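Local coordinates for peptidoglycan-recognition protein (Apis mellifera, PDB 5XZ3) that probably recognises bacterial peptidoglycan as an innate immune receptor of the honeybee, through a domain related to N-acetylmuramoyl-L-alanine amidases, at residues 48-53 with 81-86. Numbering follows the deposited sequence.
Sequences DTCISN and NIYEGC
Tyr83 reaches from the edge strand 82-84 to helix 47-64 and meets Cys50 and Ile51 with the phenol end of its ring. The tight part is at Cys50: its CB lies 3.3 Å from Tyr83 OH, and the methylene presses obliquely on the hydroxyl end of the ring, at OH, CZ and CE1. With SG anti to the carbonyl carbon (chi1 -68°), the sulfur stands beside the ring in an oblique sulfur-aromatic contact. The Cys50 SG atom is 5.3 Å from the centroid of the Tyr83 ring. Cysteine suits this spot because it is slim enough to admit the ring and its sulfur is tied to Cys44 in a disulfide. Tyrosine suits the strand because its length spans backbones whose CA atoms, those of Ile51 and Tyr83, are 8.5 Å apart, while its hydroxyl, in a largely buried place, is hydrogen-bonded to Asp79. Packing is looser at Ile51, which is partly exposed: its CG1 touches Tyr83 CE2 at 4.0 Å, the two side chains crossing at about a right angle. On the solvent side of the helix, Ser52 OG bonds back to Asp48 O at 3.0 Å, as helical serines often do, and Ser52 N reaches the same oxygen from the other face of the carbonyl plane. Replacing Tyr83 with an alanine would probably open a gap between helix and strand and leave Asp79 without its phenol partner. A helix pinned near its start by the Cys44-Cys50 disulfide and touching, through a tyrosine, the outermost strand 82-84 of a mixed central sheet fits the alpha/beta fold that peptidoglycan-recognition proteins share with the N-acetylmuramoyl-L-alanine amidases of their family.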
ATOM      1  N   ASP A  48     -11.603 -13.423   4.030  1.00 40.66           N
ATOM      2  CA  ASP A  48     -12.809 -12.936   4.701  1.00 41.21           C
ATOM      3  C   ASP A  48     -12.562 -11.902   5.791  1.00 39.14           C
ATOM      4  O   ASP A  48     -13.266 -10.888   5.850  1.00 38.49           O
ATOM      5  CB  ASP A  48     -13.613 -14.105   5.271  1.00 44.43           C
ATOM      6  CG  ASP A  48     -14.599 -14.655   4.278  1.00 47.41           C
ATOM      7  OD1 ASP A  48     -15.087 -13.875   3.428  1.00 49.36           O
ATOM      8  OD2 ASP A  48     -14.900 -15.861   4.347  1.00 49.86           O
ATOM      9  N   THR A  49     -11.573 -12.148   6.645  1.00 38.84           N
ATOM     10  CA  THR A  49     -11.258 -11.205   7.723  1.00 39.42           C
ATOM     11  C   THR A  49     -10.525  -9.970   7.193  1.00 37.87           C
ATOM     12  O   THR A  49     -10.716  -8.864   7.716  1.00 36.81           O
ATOM     13  CB  THR A  49     -10.442 -11.853   8.849  1.00 41.35           C
ATOM     14  OG1 THR A  49      -9.270 -12.465   8.293  1.00 43.63           O
ATOM     15  CG2 THR A  49     -11.269 -12.904   9.567  1.00 41.59           C
ATOM     16  N   CYS A  50      -9.707 -10.151   6.153  1.00 36.42           N
ATOM     17  CA  CYS A  50      -9.059  -8.994   5.518  1.00 35.87           C
ATOM     18  C   CYS A  50     -10.083  -8.105   4.830  1.00 34.22           C
ATOM     19  O   CYS A  50      -9.984  -6.877   4.922  1.00 33.18           O
ATOM     20  CB  CYS A  50      -7.928  -9.401   4.574  1.00 37.33           C
ATOM     21  SG  CYS A  50      -6.485 -10.121   5.391  1.00 39.29           S
ATOM     22  N   ILE A  51     -11.100  -8.710   4.203  1.00 33.72           N
ATOM     23  CA  ILE A  51     -12.156  -7.927   3.548  1.00 33.62           C
ATOM     24  C   ILE A  51     -12.886  -7.015   4.558  1.00 33.55           C
ATOM     25  O   ILE A  51     -13.080  -5.800   4.302  1.00 32.80           O
ATOM     26  CB  ILE A  51     -13.106  -8.816   2.702  1.00 34.46           C
ATOM     27  CG1 ILE A  51     -12.406  -9.228   1.399  1.00 34.59           C
ATOM     28  CG2 ILE A  51     -14.431  -8.103   2.417  1.00 35.14           C
ATOM     29  CD1 ILE A  51     -13.114 -10.304   0.583  1.00 36.72           C
ATOM     30  N   SER A  52     -13.231  -7.593   5.709  1.00 34.57           N
ATOM     31  CA  SER A  52     -13.926  -6.886   6.801  1.00 36.05           C
ATOM     32  C   SER A  52     -13.102  -5.745   7.370  1.00 34.44           C
ATOM     33  O   SER A  52     -13.622  -4.658   7.634  1.00 34.51           O
ATOM     34  CB  SER A  52     -14.238  -7.863   7.944  1.00 37.20           C
ATOM     35  OG  SER A  52     -14.963  -8.962   7.440  1.00 39.88           O
ATOM     36  N   ASN A  53     -11.825  -6.023   7.583  1.00 35.25           N
ATOM     37  CA  ASN A  53     -10.894  -5.069   8.170  1.00 35.75           C
ATOM     38  C   ASN A  53     -10.714  -3.865   7.266  1.00 34.00           C
ATOM     39  O   ASN A  53     -10.798  -2.722   7.729  1.00 33.24           O
ATOM     40  CB  ASN A  53      -9.557  -5.747   8.454  1.00 37.03           C
ATOM     41  CG  ASN A  53      -9.583  -6.561   9.734  1.00 40.30           C
ATOM     42  OD1 ASN A  53     -10.648  -6.947  10.216  1.00 41.70           O
ATOM     43  ND2 ASN A  53      -8.411  -6.835  10.286  1.00 39.97           N
ATOM     44  N   ASN A  81      -2.509 -11.659   0.568  1.00 36.65           N
ATOM     45  CA  ASN A  81      -3.222 -11.078  -0.573  1.00 34.98           C
ATOM     46  C   ASN A  81      -2.968  -9.576  -0.688  1.00 33.07           C
ATOM     47  O   ASN A  81      -2.682  -8.902   0.317  1.00 33.35           O
ATOM     48  CB  ASN A  81      -4.730 -11.358  -0.485  1.00 35.92           C
ATOM     49  CG  ASN A  81      -5.117 -12.758  -0.984  1.00 38.10           C
ATOM     50  OD1 ASN A  81      -4.713 -13.183  -2.066  1.00 39.37           O
ATOM     51  ND2 ASN A  81      -5.933 -13.457  -0.206  1.00 37.39           N
ATOM     52  N   ILE A  82      -3.077  -9.069  -1.914  1.00 31.02           N
ATOM     53  CA  ILE A  82      -2.997  -7.631  -2.202  1.00 30.10           C
ATOM     54  C   ILE A  82      -4.418  -7.123  -2.453  1.00 29.42           C
ATOM     55  O   ILE A  82      -5.136  -7.681  -3.284  1.00 30.68           O
ATOM     56  CB  ILE A  82      -2.129  -7.343  -3.443  1.00 29.79           C
ATOM     57  CG1 ILE A  82      -0.706  -7.883  -3.269  1.00 30.46           C
ATOM     58  CG2 ILE A  82      -2.131  -5.850  -3.786  1.00 28.53           C
ATOM     59  CD1 ILE A  82      -0.078  -8.310  -4.593  1.00 29.74           C
ATOM     60  N   TYR A  83      -4.803  -6.074  -1.732  1.00 28.98           N
ATOM     61  CA  TYR A  83      -6.116  -5.441  -1.877  1.00 29.00           C
ATOM     62  C   TYR A  83      -5.971  -4.046  -2.456  1.00 28.76           C
ATOM     63  O   TYR A  83      -5.182  -3.240  -1.967  1.00 28.15           O
ATOM     64  CB  TYR A  83      -6.827  -5.360  -0.520  1.00 29.74           C
ATOM     65  CG  TYR A  83      -7.119  -6.726   0.052  1.00 30.79           C
ATOM     66  CD1 TYR A  83      -6.137  -7.434   0.757  1.00 31.34           C
ATOM     67  CD2 TYR A  83      -8.370  -7.326  -0.144  1.00 31.81           C
ATOM     68  CE1 TYR A  83      -6.390  -8.703   1.263  1.00 32.95           C
ATOM     69  CE2 TYR A  83      -8.632  -8.597   0.351  1.00 32.72           C
ATOM     70  CZ  TYR A  83      -7.640  -9.277   1.041  1.00 33.71           C
ATOM     71  OH  TYR A  83      -7.899 -10.528   1.519  1.00 35.85           O
ATOM     72  N   GLU A  84      -6.764  -3.768  -3.487  1.00 28.48           N
ATOM     73  CA  GLU A  84      -6.820  -2.445  -4.090  1.00 28.50           C
ATOM     74  C   GLU A  84      -7.568  -1.491  -3.149  1.00 28.12           C
ATOM     75  O   GLU A  84      -8.717  -1.757  -2.773  1.00 28.05           O
ATOM     76  CB  GLU A  84      -7.514  -2.517  -5.459  1.00 29.55           C
ATOM     77  CG  GLU A  84      -7.503  -1.197  -6.228  1.00 29.73           C
ATOM     78  CD  GLU A  84      -8.363  -1.198  -7.487  1.00 31.76           C
ATOM     79  OE1 GLU A  84      -9.381  -1.920  -7.546  1.00 30.10           O
ATOM     80  OE2 GLU A  84      -8.006  -0.454  -8.435  1.00 33.86           O
ATOM     81  N   GLY A  85      -6.901  -0.403  -2.768  1.00 27.61           N
ATOM     82  CA  GLY A  85      -7.524   0.676  -2.010  1.00 28.20           C
ATOM     83  C   GLY A  85      -7.930   1.729  -3.018  1.00 29.50           C
ATOM     84  O   GLY A  85      -8.859   1.511  -3.815  1.00 30.29           O
ATOM     85  N   CYS A  86      -7.226   2.855  -3.031  1.00 29.04           N
ATOM     86  CA  CYS A  86      -7.465   3.828  -4.092  1.00 31.37           C
ATOM     87  C   CYS A  86      -6.753   3.477  -5.431  1.00 30.08           C
ATOM     88  O   CYS A  86      -7.003   4.108  -6.467  1.00 31.63           O
ATOM     89  CB  CYS A  86      -7.241   5.260  -3.594  1.00 33.16           C
ATOM     90  SG  CYS A  86      -5.550   5.629  -3.147  1.00 36.75           S
TER